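Local coordinates for p-47 protein (Clostridium botulinum E1 str. 'BoNT E Beluga', PDB 5WIX) that is of unknown function but folds like bactericidal/permeability-increasing protein, with a TULIP-type architecture that in relatives binds lipids, at residues D141-L146 and Y153-L158; P363-G366 and P372-V375; T338-D343 and K347-E352; W23-G28 and V183-K188. All coordinates share one frame; numbering follows the deposited sequence.

Contact 1. Residues D141-L146 and Y153-L158; sequences DLSGKL and YFNKLL
Ser-143, in the loop that follows strand 138-140, is met by Lys-156 and Asn-155 from the first turn of helix 153-159. The lysine reaches across with CG anti to its own carbonyl carbon (chi1 -61°), and its methylenes then run alongside the serine. CB starts the chain off from the helix flank; CG comes to 3.8 Å from Ser-143 OG, CD continues past the same oxygen, and CE closes to 3.5 Å from Ser-143 CB. Beyond the bends about the last two torsions, NZ lies nearer to Ser-143 CB, at 3.2 Å, than to Ser-143 OG, at 3.9 Å. Lys-156 also makes a cation-pi interaction with Phe-152, and Ser-143 touches Phe-152 as well. Asn-155 comes in on another path: its ND2 lies 3.5 Å from Ser-143 O and equally far from Ser-143 OG, an amide near two oxygens but bonded to neither. Asn-155 also touches Phe-89 of strand 87-91 and Leu-98. A serine suits the loop because it is small enough to let the lysine pass over it. Methylene packing of Lys-156 on Ser-143 thus makes most of the contact, with no ion pair between the two segments, while the cation-pi pair with Phe-152 gives the lysine charge a partner just ahead of the helix.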
loop_
_atom_site.group_PDB
_atom_site.type_symbol
_atom_site.label_atom_id
_atom_site.label_comp_id
_atom_site.label_asym_id
_atom_site.label_seq_id
_atom_site.Cartn_x
_atom_site.Cartn_y
_atom_site.Cartn_z
ATOM N N ASP A 141 28.097 -15.916 2.051
ATOM C CA ASP A 141 27.355 -17.165 1.931
ATOM C C ASP A 141 28.149 -18.146 1.135
ATOM O O ASP A 141 28.406 -19.251 1.595
ATOM C CB ASP A 141 25.995 -16.955 1.283
ATOM C CG ASP A 141 25.109 -16.056 2.101
ATOM O OD1 ASP A 141 25.429 -15.818 3.281
ATOM O OD2 ASP A 141 24.091 -15.575 1.569
ATOM N N LEU A 142 28.519 -17.732 -0.070
ATOM C CA LEU A 142 29.442 -18.489 -0.905
ATOM C C LEU A 142 30.608 -17.608 -1.216
ATOM O O LEU A 142 30.452 -16.391 -1.291
ATOM C CB LEU A 142 28.789 -18.930 -2.190
ATOM C CG LEU A 142 28.318 -20.362 -2.141
ATOM C CD1 LEU A 142 27.392 -20.557 -3.303
ATOM C CD2 LEU A 142 29.521 -21.273 -2.220
ATOM N N SER A 143 31.769 -18.201 -1.431
ATOM C CA SER A 143 32.971 -17.397 -1.514
ATOM C C SER A 143 33.298 -17.018 -2.941
ATOM O O SER A 143 33.842 -15.943 -3.183
ATOM C CB SER A 143 34.120 -18.147 -0.871
ATOM O OG SER A 143 35.282 -17.350 -1.014
ATOM N N GLY A 144 32.943 -17.885 -3.884
ATOM C CA GLY A 144 33.255 -17.654 -5.281
ATOM C C GLY A 144 32.968 -18.864 -6.131
ATOM O O GLY A 144 32.922 -19.988 -5.643
ATOM N N LYS A 145 32.726 -18.631 -7.413
ATOM C CA LYS A 145 32.352 -19.713 -8.313
ATOM C C LYS A 145 32.992 -19.532 -9.683
ATOM O O LYS A 145 32.861 -18.486 -10.312
ATOM C CB LYS A 145 30.832 -19.791 -8.444
ATOM C CG LYS A 145 30.157 -20.237 -7.161
ATOM C CD LYS A 145 28.697 -20.521 -7.346
ATOM C CE LYS A 145 27.948 -19.239 -7.638
ATOM N NZ LYS A 145 26.478 -19.481 -7.707
ATOM N N LEU A 146 33.729 -20.538 -10.119
ATOM C CA LEU A 146 34.078 -21.671 -9.273
ATOM C C LEU A 146 35.590 -21.833 -9.463
ATOM O O LEU A 146 36.190 -22.907 -9.270
ATOM C CB LEU A 146 33.292 -22.932 -9.668
ATOM C CG LEU A 146 33.305 -24.171 -8.756
ATOM C CD1 LEU A 146 32.324 -24.029 -7.583
ATOM C CD2 LEU A 146 33.043 -25.457 -9.559
ATOM N N TYR A 153 39.776 -18.639 3.122
ATOM C CA TYR A 153 39.502 -18.022 4.412
ATOM C C TYR A 153 39.961 -16.570 4.353
ATOM O O TYR A 153 39.420 -15.699 5.025
ATOM C CB TYR A 153 40.218 -18.798 5.511
ATOM C CG TYR A 153 40.351 -18.110 6.851
ATOM C CD1 TYR A 153 39.412 -18.315 7.852
ATOM C CD2 TYR A 153 41.447 -17.306 7.136
ATOM C CE1 TYR A 153 39.546 -17.713 9.089
ATOM C CE2 TYR A 153 41.591 -16.698 8.368
ATOM C CZ TYR A 153 40.639 -16.903 9.341
ATOM O OH TYR A 153 40.785 -16.290 10.567
ATOM N N PHE A 154 40.970 -16.325 3.524
ATOM C CA PHE A 154 41.547 -14.996 3.396
ATOM C C PHE A 154 40.705 -14.076 2.502
ATOM O O PHE A 154 40.591 -12.895 2.812
ATOM C CB PHE A 154 42.986 -15.086 2.865
ATOM C CG PHE A 154 44.007 -15.502 3.905
ATOM C CD1 PHE A 154 43.960 -14.992 5.196
ATOM C CD2 PHE A 154 45.025 -16.403 3.579
ATOM C CE1 PHE A 154 44.902 -15.377 6.143
ATOM C CE2 PHE A 154 45.965 -16.791 4.518
ATOM C CZ PHE A 154 45.907 -16.280 5.802
ATOM N N ASN A 155 40.122 -14.590 1.411
ATOM C CA ASN A 155 39.282 -13.752 0.539
ATOM C C ASN A 155 38.160 -13.166 1.367
ATOM O O ASN A 155 37.926 -11.957 1.343
ATOM C CB ASN A 155 38.686 -14.522 -0.659
ATOM C CG ASN A 155 37.725 -13.644 -1.535
ATOM O OD1 ASN A 155 38.075 -12.545 -1.980
ATOM N ND2 ASN A 155 36.516 -14.149 -1.779
ATOM N N LYS A 156 37.488 -14.030 2.118
ATOM C CA LYS A 156 36.326 -13.619 2.891
ATOM C C LYS A 156 36.685 -12.593 3.973
ATOM O O LYS A 156 36.021 -11.564 4.091
ATOM C CB LYS A 156 35.651 -14.842 3.501
ATOM C CG LYS A 156 35.144 -15.830 2.464
ATOM C CD LYS A 156 34.883 -17.144 3.154
ATOM C CE LYS A 156 33.668 -17.835 2.592
ATOM N NZ LYS A 156 33.952 -19.245 2.147
ATOM N N LEU A 157 37.741 -12.856 4.742
ATOM C CA LEU A 157 38.238 -11.886 5.726
ATOM C C LEU A 157 38.458 -10.537 5.049
ATOM O O LEU A 157 38.047 -9.487 5.564
ATOM C CB LEU A 157 39.537 -12.383 6.385
ATOM C CG LEU A 157 40.393 -11.416 7.220
ATOM C CD1 LEU A 157 39.563 -10.624 8.244
ATOM C CD2 LEU A 157 41.561 -12.159 7.909
ATOM N N LEU A 158 39.056 -10.580 3.863
ATOM C CA LEU A 158 39.422 -9.363 3.156
ATOM C C LEU A 158 38.258 -8.677 2.442
ATOM O O LEU A 158 38.125 -7.467 2.560
ATOM C CB LEU A 158 40.547 -9.642 2.156
ATOM C CG LEU A 158 41.964 -9.656 2.738
ATOM C CD1 LEU A 158 42.974 -9.546 1.607
ATOM C CD2 LEU A 158 42.205 -8.580 3.808
#

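Contact 2. Residues P363-G366 and P372-V375; sequences PIFG and PAAV
Ala-373 presses its methyl onto one face of the Phe-365 ring, making a CH-pi contact in which CB lies 3.5 Å from the centroid of that ring and 17° off its normal. The methyl is displaced toward the rim on the side of CD2, the nearest ring atom, with CE2 almost as close. The ring gets there through its first torsion: chi1 of 69° sets CG between the backbone N and the carbonyl carbon, and chi2 of 97° turns the ring broadside to the helix. Alanine has no torsion of its own to adjust, so the helix backbone alone aims its methyl, and its small size lets the aromatic face come close. Here strand 348-363 runs out and the chain doubles back into helix 370-390, a strand-loop-helix corner far from the middle of this elongated TULIP-like protein. Pro-363 faces the helix through CB and CG of its ring. Its CB stands 3.8 Å from Ala-373 O, and CG is nearly as near to that oxygen. Pro-363 also packs on Ser-330, and Ile-364 bonds through its backbone to Tyr-329, both in the neighbouring strand 328-343.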
loop_
_atom_site.group_PDB
_atom_site.type_symbol
_atom_site.label_atom_id
_atom_site.label_comp_id
_atom_site.label_asym_id
_atom_site.label_seq_id
_atom_site.Cartn_x
_atom_site.Cartn_y
_atom_site.Cartn_z
ATOM N N PRO A 363 -45.768 2.988 6.164
ATOM C CA PRO A 363 -46.539 4.103 6.735
ATOM C C PRO A 363 -47.179 3.800 8.088
ATOM O O PRO A 363 -47.677 2.696 8.299
ATOM C CB PRO A 363 -47.633 4.352 5.677
ATOM C CG PRO A 363 -47.500 3.239 4.667
ATOM C CD PRO A 363 -46.072 2.822 4.732
ATOM N N ILE A 364 -47.177 4.788 8.982
ATOM C CA ILE A 364 -47.787 4.655 10.308
ATOM C C ILE A 364 -49.082 5.479 10.435
ATOM O O ILE A 364 -49.044 6.708 10.524
ATOM C CB ILE A 364 -46.797 5.083 11.414
ATOM C CG1 ILE A 364 -45.402 4.545 11.103
ATOM C CG2 ILE A 364 -47.274 4.623 12.785
ATOM C CD1 ILE A 364 -45.301 3.034 11.107
ATOM N N PHE A 365 -50.224 4.796 10.449
ATOM C CA PHE A 365 -51.518 5.469 10.532
ATOM C C PHE A 365 -52.553 4.620 11.272
ATOM O O PHE A 365 -52.263 3.517 11.739
ATOM C CB PHE A 365 -52.033 5.813 9.125
ATOM C CG PHE A 365 -52.425 4.607 8.304
ATOM C CD1 PHE A 365 -53.749 4.201 8.233
ATOM C CD2 PHE A 365 -51.472 3.880 7.610
ATOM C CE1 PHE A 365 -54.117 3.093 7.486
ATOM C CE2 PHE A 365 -51.834 2.774 6.857
ATOM C CZ PHE A 365 -53.158 2.379 6.798
ATOM N N GLY A 366 -53.717 5.216 11.500
ATOM C CA GLY A 366 -54.790 4.548 12.206
ATOM C C GLY A 366 -56.127 4.704 11.517
ATOM O O GLY A 366 -56.507 5.806 11.123
ATOM N N PRO A 372 -53.819 10.155 3.804
ATOM C CA PRO A 372 -52.401 10.459 4.027
ATOM C C PRO A 372 -51.520 9.208 3.973
ATOM O O PRO A 372 -50.394 9.285 3.466
ATOM C CB PRO A 372 -52.391 11.078 5.426
ATOM C CG PRO A 372 -53.574 10.508 6.079
ATOM C CD PRO A 372 -54.619 10.439 5.005
ATOM N N ALA A 373 -52.036 8.083 4.474
ATOM C CA ALA A 373 -51.324 6.802 4.431
ATOM C C ALA A 373 -50.747 6.528 3.048
ATOM O O ALA A 373 -49.636 6.008 2.915
ATOM C CB ALA A 373 -52.248 5.667 4.842
ATOM N N ALA A 374 -51.502 6.905 2.022
ATOM C CA ALA A 374 -51.126 6.628 0.645
ATOM C C ALA A 374 -50.012 7.546 0.132
ATOM O O ALA A 374 -49.138 7.103 -0.631
ATOM C CB ALA A 374 -52.342 6.727 -0.238
ATOM N N VAL A 375 -50.033 8.814 0.536
ATOM C CA VAL A 375 -48.925 9.700 0.181
ATOM C C VAL A 375 -47.723 9.316 1.048
ATOM O O VAL A 375 -46.570 9.501 0.651
ATOM C CB VAL A 375 -49.268 11.218 0.354
ATOM C CG1 VAL A 375 -50.734 11.470 0.050
ATOM C CG2 VAL A 375 -48.941 11.718 1.745
#

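Contact 3. Residues T338-D343 and K347-E352; sequences TKFIYD and KKVSFE
The Phe-340 ring has CZ of Phe-351 at its edge, near the ring plane, while CG1 of Val-349 comes to it obliquely, 3.6 Å from Phe-340 CE1. Tyr-342 takes CG2 of Val-349 at its ring edge. Val-349 stands at about a right angle to both aromatic side chains; both its methyls pack near Phe-340 CE1, and CG2 alone also reaches Tyr-342, a role that suits a branched residue. The Phe-351 ring leans obliquely over the partner strand's backbone, its CD1 3.8 Å from Phe-340 N. The strand puts Phe-340 and Tyr-342 on the face of Val-349 and Phe-351, and anti torsions (chi1 171° and 177°) bring their rings to the valine. The opposite face is more polar: Ile-341 CG2 rests 3.6 Å from Ser-350 CB, and Glu-352, extended beyond CG, runs obliquely alongside Ile-341, its OE2 3.8 Å from Ile-341 CD1. The strands form an antiparallel hairpin. Lys-339 N donates to Glu-352 O at 2.8 Å, answered by Glu-352 N to Lys-339 O at 3.1 Å; farther along, Asp-343 N bonds Lys-348 O. Near the turn two residues, Lys-347 and Lys-348, stand opposite the single Asp-343, a G1 beta bulge with Lys-347 in a left-handed backbone conformation. Asp-343 OD2 accepts a bond from Asn-346 ND2, and OD1 one from Lys-345 N. Phe-340 and Tyr-342 continue onto Ile-420 of strand 414-422, and Phe-351 packs on Phe-243 and Leu-248 of helix 240-252 and on Leu-312 of strand 311-322, which also bonds Thr-338.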
loop_
_atom_site.group_PDB
_atom_site.type_symbol
_atom_site.label_atom_id
_atom_site.label_comp_id
_atom_site.label_asym_id
_atom_site.label_seq_id
_atom_site.Cartn_x
_atom_site.Cartn_y
_atom_site.Cartn_z
ATOM N N THR A 338 -23.654 -2.856 -2.807
ATOM C CA THR A 338 -22.996 -2.233 -3.949
ATOM C C THR A 338 -21.673 -2.935 -4.204
ATOM O O THR A 338 -21.154 -3.601 -3.307
ATOM C CB THR A 338 -22.748 -0.749 -3.734
ATOM O OG1 THR A 338 -21.959 -0.577 -2.553
ATOM C CG2 THR A 338 -24.050 -0.048 -3.541
ATOM N N LYS A 339 -21.129 -2.767 -5.413
ATOM C CA LYS A 339 -19.965 -3.538 -5.859
ATOM C C LYS A 339 -18.834 -2.711 -6.473
ATOM O O LYS A 339 -19.073 -1.850 -7.315
ATOM C CB LYS A 339 -20.406 -4.595 -6.878
ATOM C CG LYS A 339 -19.280 -5.429 -7.454
ATOM C CD LYS A 339 -19.779 -6.406 -8.525
ATOM C CE LYS A 339 -18.656 -7.353 -8.999
ATOM N NZ LYS A 339 -19.081 -8.323 -10.056
ATOM N N PHE A 340 -17.601 -3.009 -6.069
ATOM C CA PHE A 340 -16.414 -2.386 -6.646
ATOM C C PHE A 340 -16.338 -2.677 -8.132
ATOM O O PHE A 340 -16.731 -3.746 -8.578
ATOM C CB PHE A 340 -15.159 -2.892 -5.938
ATOM C CG PHE A 340 -13.869 -2.482 -6.595
ATOM C CD1 PHE A 340 -13.257 -1.283 -6.266
ATOM C CD2 PHE A 340 -13.243 -3.318 -7.508
ATOM C CE1 PHE A 340 -12.059 -0.912 -6.859
ATOM C CE2 PHE A 340 -12.045 -2.957 -8.096
ATOM C CZ PHE A 340 -11.452 -1.758 -7.773
ATOM N N ILE A 341 -15.830 -1.716 -8.891
ATOM C CA ILE A 341 -15.804 -1.789 -10.350
ATOM C C ILE A 341 -14.577 -1.056 -10.837
ATOM O O ILE A 341 -14.375 0.118 -10.515
ATOM C CB ILE A 341 -17.064 -1.156 -10.998
ATOM C CG1 ILE A 341 -18.225 -2.147 -10.996
ATOM C CG2 ILE A 341 -16.771 -0.688 -12.440
ATOM C CD1 ILE A 341 -17.919 -3.370 -11.780
ATOM N N TYR A 342 -13.740 -1.726 -11.611
ATOM C CA TYR A 342 -12.566 -1.023 -12.074
ATOM C C TYR A 342 -12.515 -0.943 -13.583
ATOM O O TYR A 342 -12.767 -1.916 -14.295
ATOM C CB TYR A 342 -11.313 -1.664 -11.529
ATOM C CG TYR A 342 -10.060 -1.002 -12.043
ATOM C CD1 TYR A 342 -9.715 0.289 -11.648
ATOM C CD2 TYR A 342 -9.221 -1.666 -12.928
ATOM C CE1 TYR A 342 -8.568 0.890 -12.121
ATOM C CE2 TYR A 342 -8.083 -1.074 -13.403
ATOM C CZ TYR A 342 -7.755 0.200 -12.997
ATOM O OH TYR A 342 -6.608 0.780 -13.483
ATOM N N ASP A 343 -12.215 0.252 -14.062
ATOM C CA ASP A 343 -12.152 0.492 -15.485
ATOM C C ASP A 343 -10.684 0.639 -15.823
ATOM O O ASP A 343 -10.067 1.640 -15.467
ATOM C CB ASP A 343 -12.958 1.731 -15.861
ATOM C CG ASP A 343 -12.653 2.232 -17.257
ATOM O OD1 ASP A 343 -12.320 1.416 -18.139
ATOM O OD2 ASP A 343 -12.751 3.455 -17.476
ATOM N N LYS A 347 -8.708 4.151 -15.680
ATOM C CA LYS A 347 -8.266 4.024 -14.284
ATOM C C LYS A 347 -9.262 4.670 -13.306
ATOM O O LYS A 347 -8.879 5.478 -12.451
ATOM C CB LYS A 347 -6.864 4.638 -14.100
ATOM C CG LYS A 347 -5.926 4.526 -15.315
ATOM C CD LYS A 347 -5.590 3.084 -15.667
ATOM C CE LYS A 347 -4.644 3.003 -16.858
ATOM N NZ LYS A 347 -4.325 1.587 -17.216
ATOM N N LYS A 348 -10.534 4.295 -13.439
ATOM C CA LYS A 348 -11.611 4.790 -12.575
ATOM C C LYS A 348 -12.136 3.707 -11.619
ATOM O O LYS A 348 -12.468 2.603 -12.048
ATOM C CB LYS A 348 -12.775 5.324 -13.428
ATOM C CG LYS A 348 -12.453 6.564 -14.285
ATOM C CD LYS A 348 -11.934 7.714 -13.414
ATOM C CE LYS A 348 -11.576 8.946 -14.246
ATOM N NZ LYS A 348 -11.226 10.114 -13.375
ATOM N N VAL A 349 -12.222 4.027 -10.330
ATOM C CA VAL A 349 -12.877 3.137 -9.368
ATOM C C VAL A 349 -14.342 3.554 -9.145
ATOM O O VAL A 349 -14.665 4.733 -8.986
ATOM C CB VAL A 349 -12.122 3.103 -8.025
ATOM C CG1 VAL A 349 -13.009 2.553 -6.910
ATOM C CG2 VAL A 349 -10.842 2.276 -8.163
ATOM N N SER A 350 -15.226 2.567 -9.120
ATOM C CA SER A 350 -16.653 2.787 -9.307
ATOM C C SER A 350 -17.393 1.822 -8.412
ATOM O O SER A 350 -16.915 0.724 -8.136
ATOM C CB SER A 350 -17.006 2.556 -10.785
ATOM O OG SER A 350 -18.406 2.493 -11.015
ATOM N N PHE A 351 -18.556 2.216 -7.937
ATOM C CA PHE A 351 -19.425 1.263 -7.262
ATOM C C PHE A 351 -20.813 1.321 -7.859
ATOM O O PHE A 351 -21.426 2.398 -7.992
ATOM C CB PHE A 351 -19.492 1.529 -5.769
ATOM C CG PHE A 351 -18.161 1.499 -5.096
ATOM C CD1 PHE A 351 -17.794 0.407 -4.304
ATOM C CD2 PHE A 351 -17.268 2.554 -5.240
ATOM C CE1 PHE A 351 -16.576 0.383 -3.672
ATOM C CE2 PHE A 351 -16.033 2.537 -4.600
ATOM C CZ PHE A 351 -15.689 1.447 -3.820
ATOM N N GLU A 352 -21.302 0.152 -8.235
ATOM C CA GLU A 352 -22.629 0.058 -8.779
ATOM C C GLU A 352 -23.513 -0.776 -7.869
ATOM O O GLU A 352 -23.050 -1.389 -6.906
ATOM C CB GLU A 352 -22.581 -0.517 -10.186
ATOM C CG GLU A 352 -22.235 -1.955 -10.260
ATOM C CD GLU A 352 -22.012 -2.392 -11.685
ATOM O OE1 GLU A 352 -22.166 -1.521 -12.580
ATOM O OE2 GLU A 352 -21.688 -3.586 -11.900
#

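Contact 4. Residues W23-G28 and V183-K188; sequences WDIVYG and VWMNPK
Chi1 of -66° in Ile-25 places CG1 opposite the carbonyl carbon, and an extended chi2 (-173°) carries CD1 straight out to Met-185 and Trp-184. Met-185 answers with a bend at its sulfur, chi3 86°, that swings CE round to Tyr-27 while leaving CG beside the isoleucine. The closest touch is Ile-25 CD1 to Met-185 CG, at 3.7 Å, with the two side chains crossing at about a right angle. The same methyl also approaches Trp-184 CZ3 at 4.1 Å, obliquely to the indole. Trp-184 and Met-185 are themselves packed together, the methionine CG lying over one indole face, so Ile-25 meets them as a joined pair. Two residues on, Tyr-27 meets the methionine's other end: Met-185 CE sits at the edge of the tyrosine ring, close to its plane, and 3.8 Å from Tyr-27 OH. A flexible, unbranched methionine suits a site where one side chain must serve both an isoleucine tip and a phenol edge. Ile-25 and Tyr-27 share a face of strand 25-30. Leu-242 of helix 240-252 touches both Ile-25 and Trp-184, and Ile-406 touches Tyr-27 and Met-185, in a largely buried, mostly apolar cluster. Where the strand begins, Asp-24 and Ile-25 together pair with the single Leu-208 in a classic beta bulge. Segment 183-188 leads into strand 187-195, an outermost strand of the six-stranded antiparallel sheet that also holds strand 25-30, consistent with the central sheet that joins the two halves of bactericidal/permeability-increasing protein.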
loop_
_atom_site.group_PDB
_atom_site.type_symbol
_atom_site.label_atom_id
_atom_site.label_comp_id
_atom_site.label_asym_id
_atom_site.label_seq_id
_atom_site.Cartn_x
_atom_site.Cartn_y
_atom_site.Cartn_z
ATOM N N TRP A 23 -0.562 -5.032 9.070
ATOM C CA TRP A 23 0.123 -3.779 8.757
ATOM C C TRP A 23 -0.809 -2.777 8.078
ATOM O O TRP A 23 -1.879 -3.162 7.594
ATOM C CB TRP A 23 1.330 -4.070 7.871
ATOM C CG TRP A 23 2.477 -4.605 8.640
ATOM C CD1 TRP A 23 2.720 -5.904 8.951
ATOM C CD2 TRP A 23 3.547 -3.846 9.209
ATOM N NE1 TRP A 23 3.880 -6.007 9.676
ATOM C CE2 TRP A 23 4.409 -4.757 9.846
ATOM C CE3 TRP A 23 3.865 -2.486 9.231
ATOM C CZ2 TRP A 23 5.566 -4.351 10.503
ATOM C CZ3 TRP A 23 5.012 -2.085 9.884
ATOM C CH2 TRP A 23 5.851 -3.017 10.512
ATOM N N ASP A 24 -0.410 -1.506 8.018
ATOM C CA ASP A 24 -1.335 -0.453 7.529
ATOM C C ASP A 24 -1.260 -0.164 6.031
ATOM O O ASP A 24 -2.278 -0.132 5.331
ATOM C CB ASP A 24 -1.101 0.864 8.277
ATOM C CG ASP A 24 -1.885 0.952 9.561
ATOM O OD1 ASP A 24 -2.999 0.373 9.623
ATOM O OD2 ASP A 24 -1.375 1.600 10.502
ATOM N N ILE A 25 -0.055 0.112 5.558
ATOM C CA ILE A 25 0.195 0.261 4.137
ATOM C C ILE A 25 1.468 -0.502 3.832
ATOM O O ILE A 25 2.466 -0.353 4.541
ATOM C CB ILE A 25 0.345 1.740 3.725
ATOM C CG1 ILE A 25 -0.963 2.490 3.917
ATOM C CG2 ILE A 25 0.776 1.845 2.279
ATOM C CD1 ILE A 25 -0.935 3.896 3.369
ATOM N N VAL A 26 1.428 -1.340 2.804
ATOM C CA VAL A 26 2.593 -2.127 2.416
ATOM C C VAL A 26 2.977 -1.749 0.993
ATOM O O VAL A 26 2.104 -1.706 0.119
ATOM C CB VAL A 26 2.302 -3.636 2.521
ATOM C CG1 VAL A 26 3.526 -4.462 2.154
ATOM C CG2 VAL A 26 1.811 -3.978 3.919
ATOM N N TYR A 27 4.258 -1.440 0.767
ATOM C CA TYR A 27 4.773 -1.186 -0.592
ATOM C C TYR A 27 5.677 -2.318 -1.064
ATOM O O TYR A 27 6.325 -2.963 -0.242
ATOM C CB TYR A 27 5.545 0.128 -0.652
ATOM C CG TYR A 27 4.830 1.265 0.024
ATOM C CD1 TYR A 27 3.973 2.096 -0.683
ATOM C CD2 TYR A 27 5.006 1.493 1.366
ATOM C CE1 TYR A 27 3.309 3.140 -0.072
ATOM C CE2 TYR A 27 4.363 2.512 2.001
ATOM C CZ TYR A 27 3.507 3.351 1.284
ATOM O OH TYR A 27 2.855 4.387 1.935
ATOM N N GLY A 28 5.743 -2.534 -2.379
ATOM C CA GLY A 28 6.558 -3.610 -2.926
ATOM C C GLY A 28 7.099 -3.396 -4.333
ATOM O O GLY A 28 6.465 -2.742 -5.171
ATOM N N VAL A 183 -2.001 13.244 3.581
ATOM C CA VAL A 183 -1.627 13.146 4.983
ATOM C C VAL A 183 -1.958 11.804 5.629
ATOM O O VAL A 183 -1.227 11.334 6.504
ATOM C CB VAL A 183 -2.300 14.282 5.784
ATOM C CG1 VAL A 183 -1.841 14.273 7.230
ATOM C CG2 VAL A 183 -1.992 15.626 5.131
ATOM N N TRP A 184 -3.040 11.176 5.196
ATOM C CA TRP A 184 -3.443 9.942 5.830
ATOM C C TRP A 184 -2.522 8.793 5.453
ATOM O O TRP A 184 -2.543 7.741 6.091
ATOM C CB TRP A 184 -4.867 9.591 5.464
ATOM C CG TRP A 184 -5.089 9.334 4.021
ATOM C CD1 TRP A 184 -5.513 10.227 3.089
ATOM C CD2 TRP A 184 -4.947 8.082 3.339
ATOM N NE1 TRP A 184 -5.628 9.618 1.863
ATOM C CE2 TRP A 184 -5.289 8.301 1.988
ATOM C CE3 TRP A 184 -4.547 6.802 3.734
ATOM C CZ2 TRP A 184 -5.246 7.285 1.031
ATOM C CZ3 TRP A 184 -4.506 5.794 2.781
ATOM C CH2 TRP A 184 -4.852 6.042 1.446
ATOM N N MET A 185 -1.728 8.997 4.406
ATOM C CA MET A 185 -0.788 7.982 3.953
ATOM C C MET A 185 0.565 8.116 4.627
ATOM O O MET A 185 1.393 7.209 4.536
ATOM C CB MET A 185 -0.583 8.053 2.440
ATOM C CG MET A 185 -1.469 7.142 1.632
ATOM S SD MET A 185 -1.052 7.258 -0.118
ATOM C CE MET A 185 0.273 6.059 -0.230
ATOM N N ASN A 186 0.797 9.250 5.281
ATOM C CA ASN A 186 2.093 9.503 5.896
ATOM C C ASN A 186 2.412 8.479 6.977
ATOM O O ASN A 186 1.610 8.248 7.878
ATOM C CB ASN A 186 2.151 10.916 6.471
ATOM C CG ASN A 186 2.160 11.981 5.392
ATOM O OD1 ASN A 186 2.668 11.756 4.286
ATOM N ND2 ASN A 186 1.590 13.148 5.701
ATOM N N PRO A 187 3.581 7.833 6.859
ATOM C CA PRO A 187 4.065 6.795 7.777
ATOM C C PRO A 187 4.780 7.336 9.000
ATOM O O PRO A 187 5.553 8.281 8.869
ATOM C CB PRO A 187 5.050 6.011 6.918
ATOM C CG PRO A 187 5.543 6.995 5.922
ATOM C CD PRO A 187 4.418 7.931 5.646
ATOM N N LYS A 188 4.545 6.726 10.161
ATOM C CA LYS A 188 5.277 7.078 11.381
ATOM C C LYS A 188 6.381 6.064 11.637
ATOM O O LYS A 188 7.551 6.416 11.767
ATOM C CB LYS A 188 4.341 7.144 12.588
#

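In the fold
The four contacts are strung along an elongated chain. Contact 4 lies near the middle, in and beside the central sheet, and contact 3 is its closest neighbour, with centres 23 Å apart; helix 240-252 touches residues of both. Contact 1 sits toward one end, 39 Å centre to centre from contact 4, and within the long stretch of sequence that contact 4 brackets. Contact 2 sits toward the other end, its centre 89 Å from that of contact 1. Strand 348-363 links contacts 3 and 2, whose centres are 39 Å apart. No lipid site can be assigned here; the contacts lie in different parts of a TULIP-like fold, which binds lipids in relatives.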